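Local coordinates for urocanate hydratase (Paenibacillus sp. Soil724D2, PDB 7NED), which probably catalyses, as a urocanase-family lyase with tightly held NAD+, the hydration of thiourocanate in bacterial ergothioneine breakdown, at residues V186-D191 with T231-D236; Y201-T206 with P225-L230; Y264-Y269 with E283-D288. All blocks are in the same frame, centred on the assembly; numbering follows the deposited sequence.

Contact 1: residues V186-D191 with T231-D236; sequences VEVSED and TGNASD. With NAD (nicotinamide-adenine-dinucleotide), chain C.
A very short hydrogen bond, 2.5 Å from Thr231 OG1 to Glu190 OE1, ties these segments together at the start of helix 190-198. The two side chains cross at about a right angle: Glu190 leaves its backbone with CG anti to N (chi1 -177°), and a bend at chi2 swings the carboxylate round to the threonine. Its other oxygen, OE2, pairs with Lys205 in a salt bridge. Beside this, Glu187 and Thr231 form a parallel bridge where the strands end. Gly232 N gives Glu187 O a nearly straight bond of 2.8 Å, approaching from above the carbonyl plane. One step on, the strand pairing fails, because Val188 N faces Gly232 O at too poor an angle to bond. Val186 CG1 and Val188 CG1 both pack on Gly232 O instead.

The parting strands receive the adenosine half of NAD. Glu187 OE1 takes O3B and OE2 takes O2B, each at 2.6 Å, while Leu165 N and Ser189 N hold the carboxylate from the protein side. Val188 CG2 touches adenine C4A at 3.6 Å. Ala234 N points straight at N1A (2.9 Å, 176°), and Asn233 OD1 accepts from N6A while also capping helix 234-243 through Ser235 N, in the carbonyl plane. An acidic residue ending the second strand and gripping both ribose hydroxyls is the hallmark of an NAD-binding Rossmann fold.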
loop_
_atom_site.group_PDB
_atom_site.type_symbol
_atom_site.label_atom_id
_atom_site.label_comp_id
_atom_site.label_asym_id
_atom_site.label_seq_id
_atom_site.Cartn_x
_atom_site.Cartn_y
_atom_site.Cartn_z
ATOM N N VAL A 186 7.646 -35.584 0.055
ATOM C CA VAL A 186 8.488 -35.691 -1.131
ATOM C C VAL A 186 9.323 -34.427 -1.247
ATOM O O VAL A 186 8.783 -33.311 -1.222
ATOM C CB VAL A 186 7.643 -35.891 -2.403
ATOM C CG1 VAL A 186 8.545 -36.112 -3.610
ATOM C CG2 VAL A 186 6.644 -37.018 -2.246
ATOM N N GLU A 187 10.634 -34.601 -1.414
ATOM C CA GLU A 187 11.564 -33.485 -1.497
ATOM C C GLU A 187 12.645 -33.823 -2.526
ATOM O O GLU A 187 13.169 -34.942 -2.528
ATOM C CB GLU A 187 12.147 -33.193 -0.100
ATOM C CG GLU A 187 13.400 -32.360 -0.066
ATOM C CD GLU A 187 13.209 -30.956 -0.673
ATOM O OE1 GLU A 187 12.352 -30.150 -0.195
ATOM O OE2 GLU A 187 13.936 -30.655 -1.641
ATOM N N VAL A 188 12.950 -32.914 -3.428
ATOM C CA VAL A 188 13.926 -33.212 -4.456
ATOM C C VAL A 188 15.370 -33.187 -4.030
ATOM O O VAL A 188 16.151 -33.850 -4.605
ATOM C CB VAL A 188 13.834 -32.285 -5.679
ATOM C CG1 VAL A 188 12.660 -32.622 -6.537
ATOM C CG2 VAL A 188 13.886 -30.835 -5.278
ATOM N N SER A 189 15.691 -32.409 -3.019
ATOM C CA SER A 189 17.077 -32.229 -2.588
ATOM C C SER A 189 17.389 -33.128 -1.392
ATOM O O SER A 189 16.798 -32.958 -0.319
ATOM C CB SER A 189 17.319 -30.759 -2.239
ATOM O OG SER A 189 18.428 -30.594 -1.399
ATOM N N GLU A 190 18.386 -33.972 -1.539
ATOM C CA GLU A 190 18.798 -34.819 -0.482
ATOM C C GLU A 190 19.316 -33.951 0.629
ATOM O O GLU A 190 19.110 -34.241 1.734
ATOM C CB GLU A 190 19.859 -35.805 -0.931
ATOM C CG GLU A 190 20.234 -36.745 0.173
ATOM C CD GLU A 190 19.181 -37.792 0.371
ATOM O OE1 GLU A 190 18.409 -38.008 -0.498
ATOM O OE2 GLU A 190 19.137 -38.424 1.374
ATOM N N ASP A 191 19.951 -32.858 0.291
ATOM C CA ASP A 191 20.465 -31.932 1.281
ATOM C C ASP A 191 19.348 -31.480 2.251
ATOM O O ASP A 191 19.523 -31.508 3.426
ATOM N N THR A 231 13.226 -38.821 -1.123
ATOM C CA THR A 231 13.939 -38.035 -2.118
ATOM C C THR A 231 13.353 -38.291 -3.495
ATOM O O THR A 231 13.404 -39.420 -4.004
ATOM C CB THR A 231 15.417 -38.380 -2.102
ATOM O OG1 THR A 231 15.942 -38.035 -0.825
ATOM C CG2 THR A 231 16.150 -37.559 -3.140
ATOM N N GLY A 232 12.818 -37.242 -4.100
ATOM C CA GLY A 232 12.167 -37.367 -5.386
ATOM C C GLY A 232 11.441 -36.082 -5.727
ATOM O O GLY A 232 11.357 -35.142 -4.925
ATOM N N ASN A 233 10.893 -36.070 -6.928
ATOM C CA ASN A 233 10.162 -34.930 -7.438
ATOM C C ASN A 233 8.669 -35.188 -7.287
ATOM O O ASN A 233 8.176 -36.248 -7.685
ATOM C CB ASN A 233 10.541 -34.697 -8.896
ATOM C CG ASN A 233 10.084 -33.367 -9.402
ATOM O OD1 ASN A 233 8.890 -33.032 -9.334
ATOM N ND2 ASN A 233 11.028 -32.583 -9.904
ATOM N N ALA A 234 7.957 -34.234 -6.679
ATOM C CA ALA A 234 6.514 -34.404 -6.497
ATOM C C ALA A 234 5.785 -34.641 -7.820
ATOM O O ALA A 234 4.759 -35.343 -7.846
ATOM C CB ALA A 234 5.902 -33.183 -5.782
ATOM N N SER A 235 6.263 -34.051 -8.921
ATOM C CA SER A 235 5.540 -34.236 -10.170
ATOM C C SER A 235 5.787 -35.615 -10.769
ATOM O O SER A 235 5.134 -35.971 -11.755
ATOM C CB SER A 235 5.907 -33.137 -11.193
ATOM O OG SER A 235 7.309 -33.123 -11.412
ATOM N N ASP A 236 6.706 -36.385 -10.200
ATOM C CA ASP A 236 6.859 -37.796 -10.533
ATOM C C ASP A 236 6.138 -38.698 -9.541
ATOM O O ASP A 236 5.495 -39.671 -9.950
ATOM C CB ASP A 236 8.346 -38.187 -10.559
ATOM C CG ASP A 236 9.141 -37.388 -11.581
ATOM O OD1 ASP A 236 10.362 -37.184 -11.374
ATOM O OD2 ASP A 236 8.549 -36.995 -12.598
HETATM P PA NAD C . 11.764 -23.161 0.192
HETATM O O1A NAD C . 12.038 -22.748 -1.251
HETATM O O2A NAD C . 12.702 -23.030 1.323
HETATM O O5B NAD C . 11.637 -24.845 0.049
HETATM C C5B NAD C . 10.935 -25.271 -1.048
HETATM C C4B NAD C . 11.244 -26.838 -1.110
HETATM O O4B NAD C . 10.637 -27.467 -2.204
HETATM C C3B NAD C . 12.792 -26.891 -1.323
HETATM O O3B NAD C . 13.358 -27.740 -0.413
HETATM C C2B NAD C . 12.912 -27.460 -2.770
HETATM O O2B NAD C . 13.958 -28.349 -2.920
HETATM C C1B NAD C . 11.643 -28.306 -2.806
HETATM N N9A NAD C . 11.120 -28.564 -4.148
HETATM C C8A NAD C . 11.070 -27.726 -5.257
HETATM N N7A NAD C . 10.530 -28.290 -6.308
HETATM C C5A NAD C . 10.175 -29.561 -5.876
HETATM C C6A NAD C . 9.568 -30.658 -6.527
HETATM N N6A NAD C . 9.178 -30.585 -7.819
HETATM N N1A NAD C . 9.338 -31.812 -5.840
HETATM C C2A NAD C . 9.777 -31.836 -4.557
HETATM N N3A NAD C . 10.365 -30.884 -3.814
HETATM C C4A NAD C . 10.555 -29.748 -4.519
HETATM O O3 NAD C . 10.292 -22.639 0.321
HETATM P PN NAD C . 9.597 -22.562 1.754
HETATM O O1N NAD C . 9.916 -21.447 2.706
HETATM O O2N NAD C . 9.427 -23.983 2.250
HETATM O O5D NAD C . 7.962 -22.166 1.379
HETATM C C5D NAD C . 7.345 -23.091 0.467
HETATM C C4D NAD C . 5.990 -22.562 0.089
HETATM O O4D NAD C . 5.254 -22.171 1.234
HETATM C C3D NAD C . 6.340 -21.179 -0.673
HETATM O O3D NAD C . 5.528 -21.011 -1.829
HETATM C C2D NAD C . 5.970 -20.070 0.379
HETATM O O2D NAD C . 5.435 -18.918 -0.132
HETATM C C1D NAD C . 4.748 -20.909 0.869
HETATM N N1N NAD C . 3.955 -20.377 1.986
HETATM C C2N NAD C . 3.229 -19.270 1.592
HETATM C C3N NAD C . 2.354 -18.644 2.465
HETATM C C7N NAD C . 1.646 -17.385 1.945
HETATM O O7N NAD C . 0.563 -16.980 2.366
HETATM N N7N NAD C . 2.313 -16.634 0.992
HETATM C C4N NAD C . 2.230 -19.204 3.744
HETATM C C5N NAD C . 2.971 -20.333 4.091
HETATM C C6N NAD C . 3.843 -20.947 3.175
#

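Contact 2: residues Y201-T206 with P225-L230; sequences YLQRKT and PVSVGL
Gln203 and Ser227 clasp each other in both directions: Gln203 N donates to Ser227 OG at 2.8 Å, and Ser227 N returns a longer bond of 3.2 Å to Gln203 OE1, arriving from well above the amide plane. Ser227 OG sits between its own backbone N and carbonyl carbon (chi1 55°), which turns it to Gln203, and a water links it to Tyr201 O. From here the parallel pairing runs on, with Arg204 N bonded to Ser227 O, Gly229 N to Arg204 O at 2.8 Å, and Thr206 N to Gly229 O at 2.9 Å.

Leu202 lays its two methyls on Gly229, CD1 lying 3.6 Å from Gly229 N and CD2 3.8 Å from Gly229 CA, where a beta carbon on the glycine would clash. With Leu202 cut back to an alanine, the cover over Gly229 is likely to be lost, and Val193 of helix 190-198 to be left without a packing partner. On the other face, Val226 CG2 sits 3.7 Å above the centre of the Arg204 guanidinium, which also makes a cation-pi contact with Trp215.

Farther out, Lys205 NZ is salt-bridged to Asp194, and Thr206 OG1 bonds to Glu211 and Ser208. Helix 209-222 covers the face carrying Val228 and Leu230, completing a beta-alpha-beta unit whose strand 204-206 is the outermost on this side of the Rossmann-type parallel sheet.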
loop_
_atom_site.group_PDB
_atom_site.type_symbol
_atom_site.label_atom_id
_atom_site.label_comp_id
_atom_site.label_asym_id
_atom_site.label_seq_id
_atom_site.Cartn_x
_atom_site.Cartn_y
_atom_site.Cartn_z
ATOM N N TYR A 201 13.116 -32.665 12.763
ATOM C CA TYR A 201 11.800 -32.406 12.220
ATOM C C TYR A 201 11.272 -33.612 11.475
ATOM O O TYR A 201 10.043 -33.772 11.334
ATOM C CB TYR A 201 11.852 -31.204 11.290
ATOM C CG TYR A 201 11.540 -29.923 11.968
ATOM C CD1 TYR A 201 12.461 -29.300 12.820
ATOM C CD2 TYR A 201 10.289 -29.331 11.787
ATOM C CE1 TYR A 201 12.139 -28.057 13.443
ATOM C CE2 TYR A 201 9.954 -28.151 12.420
ATOM C CZ TYR A 201 10.883 -27.515 13.242
ATOM O OH TYR A 201 10.509 -26.331 13.834
ATOM N N LEU A 202 12.184 -34.494 11.067
ATOM C CA LEU A 202 11.909 -35.633 10.224
ATOM C C LEU A 202 12.398 -36.906 10.921
ATOM O O LEU A 202 13.492 -36.927 11.487
ATOM C CB LEU A 202 12.600 -35.443 8.886
ATOM C CG LEU A 202 12.288 -36.529 7.874
ATOM C CD1 LEU A 202 10.804 -36.563 7.648
ATOM C CD2 LEU A 202 13.043 -36.246 6.555
ATOM N N GLN A 203 11.601 -37.970 10.854
ATOM C CA GLN A 203 11.983 -39.194 11.571
ATOM C C GLN A 203 12.800 -40.143 10.711
ATOM O O GLN A 203 13.779 -40.730 11.197
ATOM C CB GLN A 203 10.740 -39.919 12.072
ATOM C CG GLN A 203 10.184 -39.313 13.357
ATOM C CD GLN A 203 8.834 -39.895 13.743
ATOM O OE1 GLN A 203 8.325 -40.796 13.070
ATOM N NE2 GLN A 203 8.244 -39.381 14.838
ATOM N N ARG A 204 12.389 -40.341 9.458
ATOM C CA ARG A 204 12.993 -41.321 8.569
ATOM C C ARG A 204 13.177 -40.723 7.182
ATOM O O ARG A 204 12.440 -39.821 6.789
ATOM C CB ARG A 204 12.134 -42.584 8.414
ATOM C CG ARG A 204 11.916 -43.327 9.693
ATOM C CD ARG A 204 11.069 -44.568 9.467
ATOM N NE ARG A 204 10.691 -45.163 10.737
ATOM C CZ ARG A 204 9.787 -46.129 10.882
ATOM N NH1 ARG A 204 9.174 -46.668 9.826
ATOM N NH2 ARG A 204 9.498 -46.550 12.090
ATOM N N LYS A 205 14.149 -41.253 6.426
ATOM C CA LYS A 205 14.358 -40.844 5.038
ATOM C C LYS A 205 14.618 -42.078 4.186
ATOM O O LYS A 205 15.050 -43.120 4.675
ATOM C CB LYS A 205 15.527 -39.861 4.894
ATOM C CG LYS A 205 16.893 -40.559 4.983
ATOM C CD LYS A 205 18.071 -39.598 4.738
ATOM C CE LYS A 205 19.302 -40.333 4.197
ATOM N NZ LYS A 205 20.412 -39.411 3.793
ATOM N N THR A 206 14.338 -41.955 2.898
ATOM C CA THR A 206 14.611 -43.040 1.979
ATOM C C THR A 206 14.653 -42.459 0.578
ATOM O O THR A 206 14.137 -41.359 0.328
ATOM C CB THR A 206 13.544 -44.122 2.081
ATOM O OG1 THR A 206 13.835 -45.170 1.155
ATOM C CG2 THR A 206 12.148 -43.514 1.747
ATOM N N PRO A 225 2.232 -42.709 14.652
ATOM C CA PRO A 225 2.715 -41.634 13.782
ATOM C C PRO A 225 4.065 -41.998 13.173
ATOM O O PRO A 225 4.864 -42.739 13.762
ATOM C CB PRO A 225 2.852 -40.450 14.745
ATOM C CG PRO A 225 3.216 -41.102 16.046
ATOM C CD PRO A 225 2.445 -42.399 16.074
ATOM N N VAL A 226 4.321 -41.478 11.969
ATOM C CA VAL A 226 5.652 -41.584 11.389
ATOM C C VAL A 226 5.792 -40.454 10.391
ATOM O O VAL A 226 4.812 -40.039 9.780
ATOM C CB VAL A 226 5.866 -42.953 10.700
ATOM C CG1 VAL A 226 5.099 -42.968 9.372
ATOM C CG2 VAL A 226 7.365 -43.278 10.545
ATOM N N SER A 227 7.014 -39.962 10.223
ATOM C CA SER A 227 7.334 -39.029 9.144
ATOM C C SER A 227 8.421 -39.625 8.267
ATOM O O SER A 227 9.453 -40.099 8.759
ATOM C CB SER A 227 7.752 -37.645 9.645
ATOM O OG SER A 227 8.830 -37.668 10.559
ATOM N N VAL A 228 8.177 -39.605 6.966
ATOM C CA VAL A 228 9.116 -40.160 6.007
ATOM C C VAL A 228 9.429 -39.094 4.974
ATOM O O VAL A 228 8.522 -38.540 4.351
ATOM C CB VAL A 228 8.549 -41.409 5.325
ATOM C CG1 VAL A 228 9.583 -41.957 4.363
ATOM C CG2 VAL A 228 8.119 -42.435 6.378
ATOM N N GLY A 229 10.724 -38.811 4.786
ATOM C CA GLY A 229 11.166 -37.958 3.714
ATOM C C GLY A 229 11.616 -38.834 2.563
ATOM O O GLY A 229 12.516 -39.662 2.711
ATOM N N LEU A 230 10.960 -38.673 1.429
ATOM C CA LEU A 230 11.283 -39.407 0.216
ATOM C C LEU A 230 11.987 -38.478 -0.754
ATOM O O LEU A 230 11.407 -37.471 -1.181
ATOM C CB LEU A 230 10.016 -39.970 -0.415
ATOM C CG LEU A 230 10.182 -40.689 -1.746
ATOM C CD1 LEU A 230 11.129 -41.878 -1.608
ATOM C CD2 LEU A 230 8.807 -41.060 -2.311
HETATM O O HOH W 1 8.287 -35.872 12.688
#

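Contact 3: residues Y264-Y269 with E283-D288; sequences YVPSGY and EQLQRD. With NAD (nicotinamide-adenine-dinucleotide), chain C.
Pro266 wedges against helix 282-305, its ring meeting Leu285 and Asp288 at about right angles. Pro266 CB lies 3.5 Å from Asp288 O, and Pro266 CG is 3.8 Å from Leu285 CD1. The same methyl, Leu285 CD1, reaches Tyr269 CE1 at 3.7 Å, obliquely to the ring. Pro266 CG in turn rests over one face of the Tyr269 ring, offset toward the rim, so proline, tyrosine and leucine close into a compact apolar patch. A type II turn from Pro266 to Tyr269 folds the two rings together, Gly268 supplying the positive phi of 89°.

Away from this patch the contact becomes polar and looser. Asp288 comes to the Tyr269 ring at its edge, with the carboxylate turned 63° from the ring plane, but the hydroxyl-carboxylate spacing in the model is too short to trust. Gln284 NE2 holds Asp288 OD1 at 2.7 Å, from above the carboxylate plane; here Gly268 of the turn and the Arg287 side of the helix face solvent.

The other end of the loop is buried against NAD. Val265 N bonds to N7A at 2.9 Å and nearly straight (172°), and N6A makes a weak bond back to Val265 O. N6A also lies over one face of the Tyr264 ring, offset toward the rim, and Tyr264 OH is tied to Glu296. Packed on the helix, this loop forms one wall of the adenine pocket, the Val265 backbone meeting the base edge with N-H and carbonyl.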
loop_
_atom_site.group_PDB
_atom_site.type_symbol
_atom_site.label_atom_id
_atom_site.label_comp_id
_atom_site.label_asym_id
_atom_site.label_seq_id
_atom_site.Cartn_x
_atom_site.Cartn_y
_atom_site.Cartn_z
ATOM N N TYR A 264 10.211 -24.084 -7.984
ATOM C CA TYR A 264 9.771 -25.435 -8.338
ATOM C C TYR A 264 10.713 -26.123 -9.328
ATOM O O TYR A 264 10.984 -25.606 -10.423
ATOM C CB TYR A 264 8.371 -25.352 -8.939
ATOM C CG TYR A 264 7.723 -26.682 -8.970
ATOM C CD1 TYR A 264 8.039 -27.603 -9.958
ATOM C CD2 TYR A 264 6.847 -27.059 -7.963
ATOM C CE1 TYR A 264 7.454 -28.879 -9.964
ATOM C CE2 TYR A 264 6.241 -28.322 -7.968
ATOM C CZ TYR A 264 6.559 -29.220 -8.963
ATOM O OH TYR A 264 5.968 -30.458 -8.962
ATOM N N VAL A 265 11.182 -27.318 -8.972
ATOM C CA VAL A 265 12.100 -28.079 -9.815
ATOM C C VAL A 265 11.278 -28.933 -10.774
ATOM O O VAL A 265 10.506 -29.792 -10.313
ATOM C CB VAL A 265 13.033 -28.960 -8.992
ATOM C CG1 VAL A 265 13.948 -29.693 -9.941
ATOM C CG2 VAL A 265 13.808 -28.089 -7.986
ATOM N N PRO A 266 11.424 -28.754 -12.081
ATOM C CA PRO A 266 10.633 -29.533 -13.027
ATOM C C PRO A 266 11.039 -30.986 -12.982
ATOM O O PRO A 266 12.141 -31.331 -12.553
ATOM C CB PRO A 266 10.993 -28.923 -14.392
ATOM C CG PRO A 266 11.641 -27.609 -14.095
ATOM C CD PRO A 266 12.333 -27.823 -12.759
ATOM N N SER A 267 10.135 -31.840 -13.456
ATOM C CA SER A 267 10.492 -33.241 -13.630
ATOM C C SER A 267 11.669 -33.337 -14.588
ATOM O O SER A 267 11.734 -32.607 -15.582
ATOM C CB SER A 267 9.309 -34.045 -14.177
ATOM O OG SER A 267 9.676 -35.414 -14.298
ATOM N N GLY A 268 12.628 -34.204 -14.269
ATOM C CA GLY A 268 13.720 -34.441 -15.182
ATOM C C GLY A 268 14.916 -33.538 -15.021
ATOM O O GLY A 268 15.939 -33.776 -15.678
ATOM N N TYR A 269 14.832 -32.525 -14.169
ATOM C CA TYR A 269 15.963 -31.674 -13.827
ATOM C C TYR A 269 16.608 -32.169 -12.548
ATOM O O TYR A 269 15.922 -32.633 -11.634
ATOM C CB TYR A 269 15.521 -30.229 -13.606
ATOM C CG TYR A 269 15.113 -29.449 -14.819
ATOM C CD1 TYR A 269 15.803 -28.298 -15.188
ATOM C CD2 TYR A 269 13.982 -29.797 -15.543
ATOM C CE1 TYR A 269 15.406 -27.544 -16.275
ATOM C CE2 TYR A 269 13.576 -29.047 -16.628
ATOM C CZ TYR A 269 14.294 -27.912 -16.992
ATOM O OH TYR A 269 13.885 -27.163 -18.087
ATOM N N GLU A 283 13.607 -19.105 -19.558
ATOM C CA GLU A 283 12.247 -19.227 -20.069
ATOM C C GLU A 283 11.830 -20.687 -20.183
ATOM O O GLU A 283 10.714 -21.053 -19.804
ATOM C CB GLU A 283 12.122 -18.524 -21.418
ATOM N N GLN A 284 12.700 -21.539 -20.725
ATOM C CA GLN A 284 12.347 -22.949 -20.816
ATOM C C GLN A 284 12.170 -23.566 -19.428
ATOM O O GLN A 284 11.257 -24.368 -19.216
ATOM C CB GLN A 284 13.402 -23.721 -21.609
ATOM C CG GLN A 284 13.019 -25.202 -21.836
ATOM C CD GLN A 284 11.705 -25.328 -22.602
ATOM O OE1 GLN A 284 11.515 -24.689 -23.645
ATOM N NE2 GLN A 284 10.793 -26.156 -22.091
ATOM N N LEU A 285 13.053 -23.212 -18.482
ATOM C CA LEU A 285 12.929 -23.690 -17.107
ATOM C C LEU A 285 11.555 -23.353 -16.536
ATOM O O LEU A 285 10.896 -24.218 -15.943
ATOM C CB LEU A 285 14.048 -23.108 -16.241
ATOM C CG LEU A 285 13.962 -23.240 -14.718
ATOM C CD1 LEU A 285 14.115 -24.696 -14.250
ATOM C CD2 LEU A 285 15.001 -22.313 -14.046
ATOM N N GLN A 286 11.085 -22.109 -16.724
ATOM C CA GLN A 286 9.751 -21.771 -16.222
ATOM C C GLN A 286 8.676 -22.609 -16.884
ATOM O O GLN A 286 7.736 -23.046 -16.217
ATOM C CB GLN A 286 9.355 -20.303 -16.433
ATOM C CG GLN A 286 10.089 -19.224 -15.713
ATOM C CD GLN A 286 9.388 -17.873 -15.963
ATOM O OE1 GLN A 286 8.453 -17.496 -15.235
ATOM N NE2 GLN A 286 9.744 -17.225 -17.056
ATOM N N ARG A 287 8.732 -22.752 -18.212
ATOM C CA ARG A 287 7.737 -23.581 -18.891
ATOM C C ARG A 287 7.783 -24.997 -18.347
ATOM O O ARG A 287 6.743 -25.622 -18.146
ATOM C CB ARG A 287 7.965 -23.601 -20.409
ATOM C CG ARG A 287 7.258 -22.450 -21.142
ATOM C CD ARG A 287 7.495 -22.467 -22.657
ATOM N NE ARG A 287 8.919 -22.438 -22.951
ATOM C CZ ARG A 287 9.604 -21.329 -23.226
ATOM N NH1 ARG A 287 8.983 -20.150 -23.251
ATOM N NH2 ARG A 287 10.915 -21.400 -23.461
ATOM N N ASP A 288 8.982 -25.529 -18.148
ATOM C CA ASP A 288 9.094 -26.891 -17.636
ATOM C C ASP A 288 8.546 -26.995 -16.218
ATOM O O ASP A 288 7.932 -28.008 -15.854
ATOM C CB ASP A 288 10.551 -27.357 -17.689
ATOM C CG ASP A 288 11.049 -27.590 -19.122
ATOM O OD1 ASP A 288 10.190 -27.768 -20.019
ATOM O OD2 ASP A 288 12.285 -27.608 -19.335
HETATM P PA NAD C . 11.764 -23.161 0.192
HETATM O O1A NAD C . 12.038 -22.748 -1.251
HETATM O O2A NAD C . 12.702 -23.030 1.323
HETATM O O5B NAD C . 11.637 -24.845 0.049
HETATM C C5B NAD C . 10.935 -25.271 -1.048
HETATM C C4B NAD C . 11.244 -26.838 -1.110
HETATM O O4B NAD C . 10.637 -27.467 -2.204
HETATM C C3B NAD C . 12.792 -26.891 -1.323
HETATM O O3B NAD C . 13.358 -27.740 -0.413
HETATM C C2B NAD C . 12.912 -27.460 -2.770
HETATM O O2B NAD C . 13.958 -28.349 -2.920
HETATM C C1B NAD C . 11.643 -28.306 -2.806
HETATM N N9A NAD C . 11.120 -28.564 -4.148
HETATM C C8A NAD C . 11.070 -27.726 -5.257
HETATM N N7A NAD C . 10.530 -28.290 -6.308
HETATM C C5A NAD C . 10.175 -29.561 -5.876
HETATM C C6A NAD C . 9.568 -30.658 -6.527
HETATM N N6A NAD C . 9.178 -30.585 -7.819
HETATM N N1A NAD C . 9.338 -31.812 -5.840
HETATM C C2A NAD C . 9.777 -31.836 -4.557
HETATM N N3A NAD C . 10.365 -30.884 -3.814
HETATM C C4A NAD C . 10.555 -29.748 -4.519
HETATM O O3 NAD C . 10.292 -22.639 0.321
HETATM P PN NAD C . 9.597 -22.562 1.754
HETATM O O1N NAD C . 9.916 -21.447 2.706
HETATM O O2N NAD C . 9.427 -23.983 2.250
HETATM O O5D NAD C . 7.962 -22.166 1.379
HETATM C C5D NAD C . 7.345 -23.091 0.467
HETATM C C4D NAD C . 5.990 -22.562 0.089
HETATM O O4D NAD C . 5.254 -22.171 1.234
HETATM C C3D NAD C . 6.340 -21.179 -0.673
HETATM O O3D NAD C . 5.528 -21.011 -1.829
HETATM C C2D NAD C . 5.970 -20.070 0.379
HETATM O O2D NAD C . 5.435 -18.918 -0.132
HETATM C C1D NAD C . 4.748 -20.909 0.869
HETATM N N1N NAD C . 3.955 -20.377 1.986
HETATM C C2N NAD C . 3.229 -19.270 1.592
HETATM C C3N NAD C . 2.354 -18.644 2.465
HETATM C C7N NAD C . 1.646 -17.385 1.945
HETATM O O7N NAD C . 0.563 -16.980 2.366
HETATM N N7N NAD C . 2.313 -16.634 0.992
HETATM C C4N NAD C . 2.230 -19.204 3.744
HETATM C C5N NAD C . 2.971 -20.333 4.091
HETATM C C6N NAD C . 3.843 -20.947 3.175
#

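In the fold
All three contacts lie in the Rossmann-like domain, and contacts 1 and 3 touch NAD. Contact 2 falls along the chain between the two segments of contact 1, and contact 3 follows both. Contacts 1 and 2, with centres 13 Å apart, share the parallel sheet, where strand 226-231 lies between strands 204-206 and 182-187; Glu187 N to Leu230 O continues the pairing between them. Contact 3, its centre 14 Å from contact 1, meets it beside the adenine through Asn233 ND2 to Val265 O, and farther off through Asp236 OD2 to Ser267 OG. Contacts 2 and 3 stay about 12 Å apart at their nearest atoms. Contacts 1 and 3 therefore both line the adenine pocket, with contact 2 extending the sheet outward.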